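Local coordinates for phthiocerol synthesis polyketide synthase type I PpsC (Mycobacterium tuberculosis, PDB 7AHB), which probably loads acyl extender units onto the acyl carrier protein through this acyltransferase domain, for phthiocerol assembly by a modular polyketide synthase, at residues T49-S54 / T313-S318; D132-H137 / I265-T270; A76-L81 / Q117-A122; T271-G276 / P297-Q302. One frame throughout, in Å; residues are numbered along the deposited sequence.

Contact 1 (T49-S54 / T313-S318)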
loop_
_atom_site.group_PDB
_atom_site.type_symbol
_atom_site.label_atom_id
_atom_site.label_comp_id
_atom_site.label_asym_id
_atom_site.label_seq_id
_atom_site.Cartn_x
_atom_site.Cartn_y
_atom_site.Cartn_z
ATOM N N THR A 49 -14.481 6.753 -7.873
ATOM C CA THR A 49 -13.037 6.854 -7.715
ATOM C C THR A 49 -12.583 6.039 -6.510
ATOM O O THR A 49 -13.146 6.174 -5.415
ATOM C CB THR A 49 -12.612 8.319 -7.536
ATOM O OG1 THR A 49 -12.858 9.043 -8.740
ATOM C CG2 THR A 49 -11.109 8.406 -7.179
ATOM N N VAL A 50 -11.529 5.248 -6.703
ATOM C CA VAL A 50 -10.939 4.428 -5.655
ATOM C C VAL A 50 -9.504 4.884 -5.442
ATOM O O VAL A 50 -8.744 4.991 -6.406
ATOM C CB VAL A 50 -10.974 2.941 -6.038
ATOM C CG1 VAL A 50 -10.327 2.092 -4.962
ATOM C CG2 VAL A 50 -12.448 2.473 -6.272
ATOM N N PHE A 51 -9.145 5.167 -4.195
ATOM C CA PHE A 51 -7.750 5.419 -3.837
ATOM C C PHE A 51 -7.127 4.117 -3.352
ATOM O O PHE A 51 -7.673 3.477 -2.448
ATOM C CB PHE A 51 -7.620 6.445 -2.719
ATOM C CG PHE A 51 -7.666 7.881 -3.173
ATOM C CD1 PHE A 51 -8.266 8.242 -4.366
ATOM C CD2 PHE A 51 -7.126 8.877 -2.373
ATOM C CE1 PHE A 51 -8.324 9.568 -4.753
ATOM C CE2 PHE A 51 -7.173 10.204 -2.766
ATOM C CZ PHE A 51 -7.766 10.545 -3.956
ATOM N N VAL A 52 -5.970 3.757 -3.915
ATOM C CA VAL A 52 -5.284 2.503 -3.600
ATOM C C VAL A 52 -3.976 2.825 -2.882
ATOM O O VAL A 52 -3.109 3.518 -3.437
ATOM C CB VAL A 52 -5.015 1.680 -4.866
ATOM C CG1 VAL A 52 -4.166 0.466 -4.539
ATOM C CG2 VAL A 52 -6.344 1.284 -5.548
ATOM N N TYR A 53 -3.807 2.274 -1.675
ATOM C CA TYR A 53 -2.635 2.542 -0.842
ATOM C C TYR A 53 -1.731 1.316 -0.878
ATOM O O TYR A 53 -2.112 0.234 -0.411
ATOM C CB TYR A 53 -3.061 2.909 0.576
ATOM C CG TYR A 53 -3.796 4.230 0.589
ATOM C CD1 TYR A 53 -5.162 4.288 0.358
ATOM C CD2 TYR A 53 -3.116 5.412 0.752
ATOM C CE1 TYR A 53 -5.837 5.486 0.349
ATOM C CE2 TYR A 53 -3.777 6.628 0.732
ATOM C CZ TYR A 53 -5.139 6.654 0.529
ATOM O OH TYR A 53 -5.802 7.856 0.500
ATOM N N SER A 54 -0.547 1.484 -1.468
ATOM C CA SER A 54 0.398 0.400 -1.622
ATOM C C SER A 54 1.104 0.123 -0.305
ATOM O O SER A 54 1.225 0.992 0.563
ATOM C CB SER A 54 1.424 0.738 -2.697
ATOM O OG SER A 54 2.398 -0.273 -2.770
ATOM N N THR A 313 -12.333 4.877 -11.813
ATOM C CA THR A 313 -11.036 5.536 -11.699
ATOM C C THR A 313 -10.312 5.000 -10.477
ATOM O O THR A 313 -10.826 5.104 -9.358
ATOM C CB THR A 313 -11.183 7.055 -11.614
ATOM O OG1 THR A 313 -11.769 7.533 -12.830
ATOM C CG2 THR A 313 -9.818 7.711 -11.408
ATOM N N PHE A 314 -9.132 4.424 -10.701
ATOM C CA PHE A 314 -8.259 3.930 -9.648
ATOM C C PHE A 314 -6.993 4.779 -9.624
ATOM O O PHE A 314 -6.334 4.939 -10.653
ATOM C CB PHE A 314 -7.920 2.461 -9.883
ATOM C CG PHE A 314 -9.100 1.539 -9.703
ATOM C CD1 PHE A 314 -10.101 1.486 -10.652
ATOM C CD2 PHE A 314 -9.209 0.746 -8.577
ATOM C CE1 PHE A 314 -11.189 0.653 -10.486
ATOM C CE2 PHE A 314 -10.298 -0.088 -8.412
ATOM C CZ PHE A 314 -11.286 -0.129 -9.380
ATOM N N ILE A 315 -6.666 5.318 -8.457
ATOM C CA ILE A 315 -5.501 6.187 -8.275
ATOM C C ILE A 315 -4.632 5.558 -7.194
ATOM O O ILE A 315 -5.037 5.494 -6.023
ATOM C CB ILE A 315 -5.901 7.615 -7.878
ATOM C CG1 ILE A 315 -6.825 8.201 -8.922
ATOM C CG2 ILE A 315 -4.644 8.515 -7.697
ATOM C CD1 ILE A 315 -7.419 9.544 -8.542
ATOM N N GLU A 316 -3.433 5.124 -7.570
ATOM C CA GLU A 316 -2.479 4.620 -6.594
ATOM C C GLU A 316 -1.831 5.809 -5.884
ATOM O O GLU A 316 -1.264 6.702 -6.532
ATOM C CB GLU A 316 -1.423 3.741 -7.258
ATOM C CG GLU A 316 -0.384 3.236 -6.289
ATOM C CD GLU A 316 0.681 2.393 -6.982
ATOM O OE1 GLU A 316 0.357 1.826 -8.059
ATOM O OE2 GLU A 316 1.834 2.324 -6.466
ATOM N N ILE A 317 -1.909 5.808 -4.557
ATOM C CA ILE A 317 -1.412 6.903 -3.741
ATOM C C ILE A 317 -0.017 6.503 -3.264
ATOM O O ILE A 317 0.136 5.922 -2.180
ATOM C CB ILE A 317 -2.346 7.185 -2.557
ATOM C CG1 ILE A 317 -3.768 7.424 -3.047
ATOM C CG2 ILE A 317 -1.829 8.417 -1.771
ATOM C CD1 ILE A 317 -3.948 8.641 -3.919
ATOM N N SER A 318 0.999 6.751 -4.082
ATOM C CA SER A 318 2.342 6.278 -3.771
ATOM C C SER A 318 3.353 7.242 -4.375
ATOM O O SER A 318 3.013 8.134 -5.167
ATOM C CB SER A 318 2.587 4.849 -4.306
ATOM O OG SER A 318 2.566 4.846 -5.722
#
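At the heart of the parallel sheet of the acyltransferase domain, strand 49-53 runs beside strand 313-316, Val-50 against Phe-314 and Val-52 against Glu-316. Four backbone bonds zip the strands together. Val-50 gives its N to Thr-313 O (2.8 Å) and takes Ile-315 N on its O (2.9 Å); Val-52 repeats the pattern with Ile-315 O and Ile-317 N. The bonds are close to straight, and CA hydrogens of the partner strands approach the same oxygens.

The two faces of the sheet are packed differently. On one, Phe-314 turns a ring face to Val-50, whose CB lies off-centre, 3.8 Å from Phe-314 CD2, while Val-52 CG2 comes to the ring's edge. On the other, Ile-317 meets two aromatic side chains. Its CD1 sits over a face of Phe-51, 3.5 Å from CD2, and its CG1 over a face of Tyr-53. The isoleucine reaches both because CG1 stands beside its own backbone N (chi1 -54°) and the chain then bends again at chi2 (-64°). Ile-315 CD1 approaches Phe-51 CE1 obliquely at 3.9 Å. Tyr-53 OH, at the edge of the Phe-51 ring, is hydrogen-bonded to Thr-121.

Beyond the strand, Ser-318 OG donates to Glu-316 OE2 (2.7 Å) from above the carboxylate plane; Leu-322 N and Leu-323 N also bind this buried carboxylate.

Helix 106-126 packs on the face bearing Ile-315 and Ile-317, helix 300-308 on that of Val-50, Val-52 and Phe-314, and strand 133-136 adjoins strand 49-53.

Contact 2 (D132-H137 / I265-T270)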
loop_
_atom_site.group_PDB
_atom_site.type_symbol
_atom_site.label_atom_id
_atom_site.label_comp_id
_atom_site.label_asym_id
_atom_site.label_seq_id
_atom_site.Cartn_x
_atom_site.Cartn_y
_atom_site.Cartn_z
ATOM N N ASP A 132 -14.191 7.767 -3.335
ATOM C CA ASP A 132 -15.476 7.198 -2.949
ATOM C C ASP A 132 -15.302 5.889 -2.178
ATOM O O ASP A 132 -16.205 5.490 -1.439
ATOM C CB ASP A 132 -16.336 6.940 -4.189
ATOM C CG ASP A 132 -16.496 8.166 -5.056
ATOM O OD1 ASP A 132 -17.051 9.174 -4.580
ATOM O OD2 ASP A 132 -16.049 8.121 -6.219
ATOM N N ALA A 133 -14.169 5.205 -2.364
ATOM C CA ALA A 133 -13.834 3.971 -1.670
ATOM C C ALA A 133 -12.316 3.893 -1.649
ATOM O O ALA A 133 -11.636 4.506 -2.484
ATOM C CB ALA A 133 -14.412 2.724 -2.347
ATOM N N VAL A 134 -11.785 3.170 -0.670
ATOM C CA VAL A 134 -10.338 3.004 -0.565
ATOM C C VAL A 134 -10.002 1.517 -0.474
ATOM O O VAL A 134 -10.781 0.700 0.033
ATOM C CB VAL A 134 -9.725 3.777 0.640
ATOM C CG1 VAL A 134 -10.069 5.241 0.575
ATOM C CG2 VAL A 134 -10.186 3.165 1.950
ATOM N N ILE A 135 -8.813 1.172 -0.958
ATOM C CA ILE A 135 -8.278 -0.178 -0.876
ATOM C C ILE A 135 -6.871 -0.066 -0.324
ATOM O O ILE A 135 -6.086 0.748 -0.822
ATOM C CB ILE A 135 -8.250 -0.867 -2.251
ATOM C CG1 ILE A 135 -9.647 -1.246 -2.676
ATOM C CG2 ILE A 135 -7.377 -2.118 -2.186
ATOM C CD1 ILE A 135 -9.736 -1.717 -4.127
ATOM N N GLY A 136 -6.582 -0.825 0.740
ATOM C CA GLY A 136 -5.232 -0.934 1.259
ATOM C C GLY A 136 -4.553 -2.252 0.902
ATOM O O GLY A 136 -5.076 -3.330 1.175
ATOM N N HIS A 137 -3.408 -2.156 0.248
ATOM C CA HIS A 137 -2.583 -3.282 -0.185
ATOM C C HIS A 137 -1.515 -3.503 0.874
ATOM O O HIS A 137 -0.715 -2.608 1.137
ATOM C CB HIS A 137 -1.981 -2.950 -1.550
ATOM C CG HIS A 137 -0.903 -3.876 -2.022
ATOM N ND1 HIS A 137 0.370 -3.865 -1.491
ATOM C CD2 HIS A 137 -0.873 -4.758 -3.047
ATOM C CE1 HIS A 137 1.120 -4.744 -2.131
ATOM N NE2 HIS A 137 0.386 -5.303 -3.076
ATOM N N ILE A 265 -15.978 6.145 4.825
ATOM C CA ILE A 265 -15.808 5.854 3.401
ATOM C C ILE A 265 -15.766 4.327 3.292
ATOM O O ILE A 265 -15.082 3.696 4.108
ATOM C CB ILE A 265 -14.505 6.456 2.840
ATOM C CG1 ILE A 265 -14.427 7.934 3.086
ATOM C CG2 ILE A 265 -14.390 6.195 1.338
ATOM C CD1 ILE A 265 -13.425 8.679 2.204
ATOM N N PRO A 266 -16.431 3.696 2.322
ATOM C CA PRO A 266 -16.258 2.248 2.123
ATOM C C PRO A 266 -14.774 1.927 2.054
ATOM O O PRO A 266 -14.017 2.551 1.308
ATOM C CB PRO A 266 -16.964 1.982 0.790
ATOM C CG PRO A 266 -18.086 2.998 0.804
ATOM C CD PRO A 266 -17.413 4.254 1.384
ATOM N N ILE A 267 -14.353 0.938 2.834
ATOM C CA ILE A 267 -12.996 0.406 2.738
ATOM C C ILE A 267 -13.119 -1.085 2.423
ATOM O O ILE A 267 -13.759 -1.831 3.173
ATOM C CB ILE A 267 -12.171 0.654 4.017
ATOM C CG1 ILE A 267 -10.936 -0.236 4.019
ATOM C CG2 ILE A 267 -13.020 0.441 5.263
ATOM C CD1 ILE A 267 -9.854 0.252 4.986
ATOM N N ILE A 268 -12.533 -1.503 1.304
ATOM C CA ILE A 268 -12.468 -2.902 0.901
ATOM C C ILE A 268 -11.162 -3.460 1.449
ATOM O O ILE A 268 -10.075 -3.114 0.973
ATOM C CB ILE A 268 -12.547 -3.031 -0.622
ATOM C CG1 ILE A 268 -13.902 -2.490 -1.124
ATOM C CG2 ILE A 268 -12.385 -4.503 -1.056
ATOM C CD1 ILE A 268 -13.903 -2.141 -2.572
ATOM N N SER A 269 -11.260 -4.294 2.475
ATOM C CA SER A 269 -10.083 -4.823 3.143
ATOM C C SER A 269 -9.457 -5.951 2.316
ATOM O O SER A 269 -10.156 -6.812 1.771
ATOM C CB SER A 269 -10.456 -5.353 4.526
ATOM O OG SER A 269 -9.328 -6.002 5.148
ATOM N N THR A 270 -8.142 -5.925 2.193
ATOM C CA THR A 270 -7.409 -7.011 1.552
ATOM C C THR A 270 -6.941 -8.049 2.571
ATOM O O THR A 270 -6.229 -9.004 2.217
ATOM C CB THR A 270 -6.239 -6.446 0.763
ATOM O OG1 THR A 270 -5.368 -5.730 1.658
ATOM C CG2 THR A 270 -6.743 -5.534 -0.366
HETATM O O HOH W 1 -8.076 -2.040 2.256
#
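Val-134 N binds Pro-266 O (3.0 Å) and Ile-268 N binds Val-134 O (3.1 Å), joining strand 133-136 to the weakly bonded, parallel edge strand 267-269; Val-134 is thus bonded through both its N and its O, to residues on either side of Ile-267. Farther on the strands part, and a water lies between Gly-136 N and Ile-268 O, bridging them, though its short distances leave the details doubtful. At the C-terminal ends Thr-270 OG1 is modelled 2.5 Å from Gly-136 O, too short for the length to be trusted. Gly-136 begins a Gly-x-Ser-x-Gly sequence consistent with the nucleophile elbow of acyltransferases, so this bridging lies just before the probable active-site turn.

Outside the polar line, the packing splits between the faces. Val-134 lies against Ile-267 under helix 141-147, while Ile-135 and Ile-268 meet on the side of helix 300-308, CG1 of Ile-135 being 4.0 Å from Ile-268 CB. Val-134 holds CG2 in the crowded position between its backbone N and carbonyl carbon, which brings that methyl to 3.8 Å from Ile-267 CB. At the opening of the pair, Ile-265 CG2 rests 3.4 Å from Asp-132 O, and Pro-266 CD touches the same oxygen at 3.3 Å.

Contact 3 (A76-L81 / Q117-A122)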
loop_
_atom_site.group_PDB
_atom_site.type_symbol
_atom_site.label_atom_id
_atom_site.label_comp_id
_atom_site.label_asym_id
_atom_site.label_seq_id
_atom_site.Cartn_x
_atom_site.Cartn_y
_atom_site.Cartn_z
ATOM N N ALA A 76 1.182 21.449 4.228
ATOM C CA ALA A 76 0.382 21.515 5.446
ATOM C C ALA A 76 0.271 20.142 6.089
ATOM O O ALA A 76 0.418 20.002 7.307
ATOM C CB ALA A 76 -1.010 22.078 5.137
ATOM N N ALA A 77 0.015 19.115 5.283
ATOM C CA ALA A 77 -0.103 17.760 5.816
ATOM C C ALA A 77 1.206 17.314 6.472
ATOM O O ALA A 77 1.217 16.803 7.601
ATOM C CB ALA A 77 -0.519 16.792 4.699
ATOM N N ILE A 78 2.321 17.510 5.777
ATOM C CA ILE A 78 3.623 17.162 6.350
ATOM C C ILE A 78 3.835 17.911 7.661
ATOM O O ILE A 78 4.221 17.320 8.682
ATOM C CB ILE A 78 4.748 17.464 5.346
ATOM C CG1 ILE A 78 4.632 16.552 4.125
ATOM C CG2 ILE A 78 6.119 17.339 6.021
ATOM C CD1 ILE A 78 4.739 15.058 4.413
ATOM N N ALA A 79 3.567 19.223 7.649
ATOM C CA ALA A 79 3.677 20.026 8.867
ATOM C C ALA A 79 2.798 19.487 9.991
ATOM O O ALA A 79 3.231 19.429 11.151
ATOM C CB ALA A 79 3.313 21.478 8.565
ATOM N N GLU A 80 1.560 19.070 9.663
ATOM C CA GLU A 80 0.628 18.619 10.694
ATOM C C GLU A 80 1.046 17.272 11.273
ATOM O O GLU A 80 0.879 17.020 12.473
ATOM C CB GLU A 80 -0.788 18.550 10.112
ATOM C CG GLU A 80 -1.401 19.932 9.962
ATOM C CD GLU A 80 -2.415 20.044 8.793
ATOM O OE1 GLU A 80 -2.701 21.203 8.384
ATOM O OE2 GLU A 80 -2.938 19.014 8.290
ATOM N N LEU A 81 1.619 16.401 10.443
ATOM C CA LEU A 81 2.081 15.110 10.946
ATOM C C LEU A 81 3.352 15.231 11.777
ATOM O O LEU A 81 3.557 14.449 12.721
ATOM C CB LEU A 81 2.344 14.152 9.786
ATOM C CG LEU A 81 1.127 13.676 9.004
ATOM C CD1 LEU A 81 1.568 13.108 7.683
ATOM C CD2 LEU A 81 0.357 12.663 9.827
ATOM N N GLN A 117 1.811 8.939 2.138
ATOM C CA GLN A 117 0.482 8.537 1.654
ATOM C C GLN A 117 -0.601 9.511 2.122
ATOM O O GLN A 117 -1.470 9.929 1.342
ATOM C CB GLN A 117 0.148 7.124 2.129
ATOM C CG GLN A 117 0.890 6.022 1.341
ATOM C CD GLN A 117 0.789 4.682 1.996
ATOM O OE1 GLN A 117 0.704 4.575 3.218
ATOM N NE2 GLN A 117 0.838 3.635 1.185
ATOM N N LEU A 118 -0.582 9.857 3.402
ATOM C CA LEU A 118 -1.565 10.812 3.914
ATOM C C LEU A 118 -1.357 12.207 3.333
ATOM O O LEU A 118 -2.326 12.883 2.977
ATOM C CB LEU A 118 -1.497 10.850 5.432
ATOM C CG LEU A 118 -1.750 9.521 6.098
ATOM C CD1 LEU A 118 -1.491 9.601 7.572
ATOM C CD2 LEU A 118 -3.195 9.049 5.818
ATOM N N ALA A 119 -0.101 12.656 3.204
ATOM C CA ALA A 119 0.139 13.978 2.624
ATOM C C ALA A 119 -0.260 14.015 1.150
ATOM O O ALA A 119 -0.765 15.028 0.654
ATOM C CB ALA A 119 1.618 14.392 2.795
ATOM N N LEU A 120 -0.026 12.926 0.418
ATOM C CA LEU A 120 -0.417 12.911 -0.987
ATOM C C LEU A 120 -1.940 12.869 -1.133
ATOM O O LEU A 120 -2.482 13.384 -2.112
ATOM C CB LEU A 120 0.221 11.710 -1.714
ATOM C CG LEU A 120 1.733 11.835 -1.980
ATOM C CD1 LEU A 120 2.297 10.489 -2.473
ATOM C CD2 LEU A 120 2.001 12.932 -3.011
ATOM N N THR A 121 -2.627 12.200 -0.207
ATOM C CA THR A 121 -4.086 12.241 -0.189
ATOM C C THR A 121 -4.580 13.666 0.012
ATOM O O THR A 121 -5.549 14.082 -0.629
ATOM C CB THR A 121 -4.621 11.326 0.905
ATOM O OG1 THR A 121 -4.207 9.953 0.689
ATOM C CG2 THR A 121 -6.175 11.343 0.921
ATOM N N ALA A 122 -3.869 14.446 0.839
ATOM C CA ALA A 122 -4.197 15.857 1.035
ATOM C C ALA A 122 -3.989 16.643 -0.245
ATOM O O ALA A 122 -4.766 17.557 -0.564
ATOM C CB ALA A 122 -3.340 16.440 2.152
#
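Ala-77 CB drops onto Ala-119, 3.6 Å from its CA and 3.7 Å from its CB, at the crossing of two helices that run roughly antiparallel. The axes of the two segments come within 8.7 Å, with 142° between their directions, and small residues on both sides make this approach possible: at the nearest point the CA atoms of Ala-77 and Ala-119 are only 5.0 Å apart. Ala-122, one turn on, brings its CB to 3.8 Å from Ala-77 CB.

Larger side chains flank this alanine cluster. Ile-78 leaves its helix alongside the interface rather than toward it, but with CG1 beside its own backbone N (chi1 -66°) and a second bend at chi2 its CD1 swings in to the Ala-119 methyl. The same isoleucine also packs against helix 93-98. Leu-81 and Leu-118 touch more loosely through CD2 and CD1, while Leu-118 also leans on helix 141-147.

No hydrogen bond crosses between the segments; the contact is plain apolar packing of helix 72-89 on helix 106-126. The far side of the latter helix faces the sheet. There Thr-121 ties back to its own helix: its OG1 donates to Gln-117 O (2.8 Å), reaching the carbonyl from the face opposite Thr-121 N.

Contact 4 (T271-G276 / P297-Q302)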
loop_
_atom_site.group_PDB
_atom_site.type_symbol
_atom_site.label_atom_id
_atom_site.label_comp_id
_atom_site.label_asym_id
_atom_site.label_seq_id
_atom_site.Cartn_x
_atom_site.Cartn_y
_atom_site.Cartn_z
ATOM N N THR A 271 -7.359 -7.891 3.827
ATOM C CA THR A 271 -6.883 -8.740 4.906
ATOM C C THR A 271 -7.642 -10.049 4.966
ATOM O O THR A 271 -7.067 -11.076 5.355
ATOM C CB THR A 271 -7.006 -7.991 6.236
ATOM O OG1 THR A 271 -6.035 -6.930 6.273
ATOM C CG2 THR A 271 -6.799 -8.939 7.412
ATOM N N TYR A 272 -8.897 -10.046 4.538
ATOM C CA TYR A 272 -9.784 -11.185 4.722
ATOM C C TYR A 272 -10.257 -11.703 3.373
ATOM O O TYR A 272 -10.411 -10.939 2.414
ATOM C CB TYR A 272 -11.020 -10.812 5.581
ATOM C CG TYR A 272 -10.689 -10.171 6.899
ATOM C CD1 TYR A 272 -10.280 -10.937 7.977
ATOM C CD2 TYR A 272 -10.803 -8.797 7.070
ATOM C CE1 TYR A 272 -9.963 -10.353 9.188
ATOM C CE2 TYR A 272 -10.481 -8.197 8.294
ATOM C CZ TYR A 272 -10.065 -8.982 9.337
ATOM O OH TYR A 272 -9.756 -8.400 10.537
ATOM N N ALA A 273 -10.543 -13.004 3.322
ATOM C CA ALA A 273 -11.063 -13.588 2.091
ATOM C C ALA A 273 -12.357 -12.909 1.661
ATOM O O ALA A 273 -12.607 -12.736 0.462
ATOM C CB ALA A 273 -11.281 -15.084 2.274
ATOM N N ASP A 274 -13.186 -12.509 2.625
ATOM C CA ASP A 274 -14.465 -11.875 2.332
ATOM C C ASP A 274 -14.344 -10.363 2.172
ATOM O O ASP A 274 -15.360 -9.662 2.139
ATOM C CB ASP A 274 -15.487 -12.220 3.419
ATOM C CG ASP A 274 -15.239 -11.499 4.731
ATOM O OD1 ASP A 274 -14.177 -10.892 4.907
ATOM O OD2 ASP A 274 -16.142 -11.561 5.600
ATOM N N LEU A 275 -13.125 -9.852 2.068
ATOM C CA LEU A 275 -12.814 -8.443 1.858
ATOM C C LEU A 275 -13.337 -7.550 2.974
ATOM O O LEU A 275 -13.357 -6.315 2.813
ATOM C CB LEU A 275 -13.339 -7.958 0.492
ATOM C CG LEU A 275 -12.932 -8.825 -0.707
ATOM C CD1 LEU A 275 -13.455 -8.251 -2.008
ATOM C CD2 LEU A 275 -11.423 -8.987 -0.747
ATOM N N GLY A 276 -13.733 -8.131 4.102
ATOM C CA GLY A 276 -14.285 -7.355 5.199
ATOM C C GLY A 276 -15.562 -6.608 4.876
ATOM O O GLY A 276 -15.814 -5.535 5.452
ATOM N N PRO A 297 -2.614 -13.546 3.781
ATOM C CA PRO A 297 -2.311 -13.140 2.402
ATOM C C PRO A 297 -3.162 -11.945 2.003
ATOM O O PRO A 297 -4.254 -11.731 2.541
ATOM C CB PRO A 297 -2.648 -14.381 1.574
ATOM C CG PRO A 297 -3.655 -15.103 2.388
ATOM C CD PRO A 297 -3.275 -14.871 3.837
ATOM N N VAL A 298 -2.634 -11.158 1.067
ATOM C CA VAL A 298 -3.226 -9.888 0.662
ATOM C C VAL A 298 -4.175 -10.153 -0.501
ATOM O O VAL A 298 -3.741 -10.566 -1.575
ATOM C CB VAL A 298 -2.149 -8.870 0.256
ATOM C CG1 VAL A 298 -2.819 -7.572 -0.241
ATOM C CG2 VAL A 298 -1.191 -8.583 1.400
ATOM N N ARG A 299 -5.466 -9.917 -0.295
ATOM C CA ARG A 299 -6.479 -10.204 -1.320
ATOM C C ARG A 299 -6.646 -9.013 -2.269
ATOM O O ARG A 299 -7.721 -8.426 -2.414
ATOM C CB ARG A 299 -7.798 -10.558 -0.655
ATOM C CG ARG A 299 -7.718 -11.623 0.395
ATOM C CD ARG A 299 -7.986 -13.006 -0.176
ATOM N NE ARG A 299 -7.734 -14.050 0.811
ATOM C CZ ARG A 299 -7.830 -15.353 0.572
ATOM N NH1 ARG A 299 -8.233 -15.794 -0.619
ATOM N NH2 ARG A 299 -7.543 -16.214 1.542
ATOM N N PHE A 300 -5.542 -8.651 -2.918
ATOM C CA PHE A 300 -5.519 -7.428 -3.716
ATOM C C PHE A 300 -6.295 -7.610 -5.005
ATOM O O PHE A 300 -7.096 -6.759 -5.368
ATOM C CB PHE A 300 -4.077 -6.991 -4.022
ATOM C CG PHE A 300 -3.988 -5.689 -4.755
ATOM C CD1 PHE A 300 -4.408 -4.511 -4.155
ATOM C CD2 PHE A 300 -3.510 -5.634 -6.035
ATOM C CE1 PHE A 300 -4.347 -3.312 -4.833
ATOM C CE2 PHE A 300 -3.448 -4.437 -6.722
ATOM C CZ PHE A 300 -3.865 -3.277 -6.121
ATOM N N HIS A 301 -6.019 -8.695 -5.735
ATOM C CA HIS A 301 -6.780 -9.053 -6.929
ATOM C C HIS A 301 -8.283 -8.987 -6.668
ATOM O O HIS A 301 -9.028 -8.342 -7.417
ATOM C CB HIS A 301 -6.318 -10.450 -7.376
ATOM C CG HIS A 301 -7.237 -11.147 -8.323
ATOM N ND1 HIS A 301 -7.171 -12.506 -8.530
ATOM C CD2 HIS A 301 -8.224 -10.690 -9.129
ATOM C CE1 HIS A 301 -8.080 -12.858 -9.423
ATOM N NE2 HIS A 301 -8.738 -11.776 -9.797
ATOM N N GLN A 302 -8.737 -9.609 -5.583
ATOM C CA GLN A 302 -10.173 -9.701 -5.333
ATOM C C GLN A 302 -10.756 -8.352 -4.924
ATOM O O GLN A 302 -11.881 -8.007 -5.298
ATOM C CB GLN A 302 -10.430 -10.765 -4.262
ATOM C CG GLN A 302 -9.941 -12.177 -4.640
ATOM C CD GLN A 302 -8.515 -12.543 -4.129
ATOM O OE1 GLN A 302 -7.677 -11.676 -3.851
ATOM N NE2 GLN A 302 -8.252 -13.859 -4.009
HETATM O O HOH W 2 -6.430 -13.096 3.423
#
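Arg-299 lies along the type I beta turn of Tyr-272 to Leu-275, its guanidinium spread over Ala-273. The arginine is the N-cap residue of helix 300-308 and the centre of an inverse gamma turn. The contact joins the loop after strand 267-269 to the start of that helix.

Its side chain leaves the backbone with CG beside the N; this chi1 (-51°) puts CG 3.4 Å from Tyr-272 O. A sharp bend at chi2 (-93°) then carries NE past Ala-273 CA at 3.6 Å, and the chain runs extended to the guanidinium. Ala-273 CB stands over the centre of one guanidinium face, 3.9 Å from Arg-299 CZ. At the edge, in the plane of the group, a water accepts from Arg-299 NE and donates to Thr-271 O and Pro-297 O (2.7 Å), joining two backbone carbonyls, one from each segment, and the arginine side chain.

Leu-275 reaches the helix from the turn's end, crossing Arg-299 and Gln-302 at about right angles: CD2 touches both CB atoms, and CD1 lies 3.7 Å from Gln-302 O. Gln-302 bends at chi2 (94°), leading its amide away from the loop. On the strand 197-201 side, Tyr-201 packs against Pro-297, Arg-299 and Gln-302. Tyr-272 points elsewhere, its OH bonded to His-289 and a ring face covered by Thr-271 CG2.

Within the turn, Leu-275 N closes onto Tyr-272 O, and an Asx turn overlaps its end, Gly-276 N donating to Asp-274 OD1 (2.9 Å) from above the carboxylate plane.

Overall arrangement
From the N terminus, strand 49-53 opens contact 1, whose partner segment begins 259 residues after the first one ends; the other three contacts all fall within that long loop. Contact 3 closes first, pairing helix 72-89 with helix 106-126. Contact 2 then opens at strand 133-136 and closes at 265-270, and contact 4 follows directly, from 271-276 to 297-302. These three stand in series, none crossing another. Contacts 1 and 2 share one parallel sheet through neighbouring strands 49-53 and 133-136. Contact 3 flanks the sheet through helix 106-126, while contact 4, about 27 Å from contact 3 between centres, meets contact 2 through Thr-270 O and Arg-299 N.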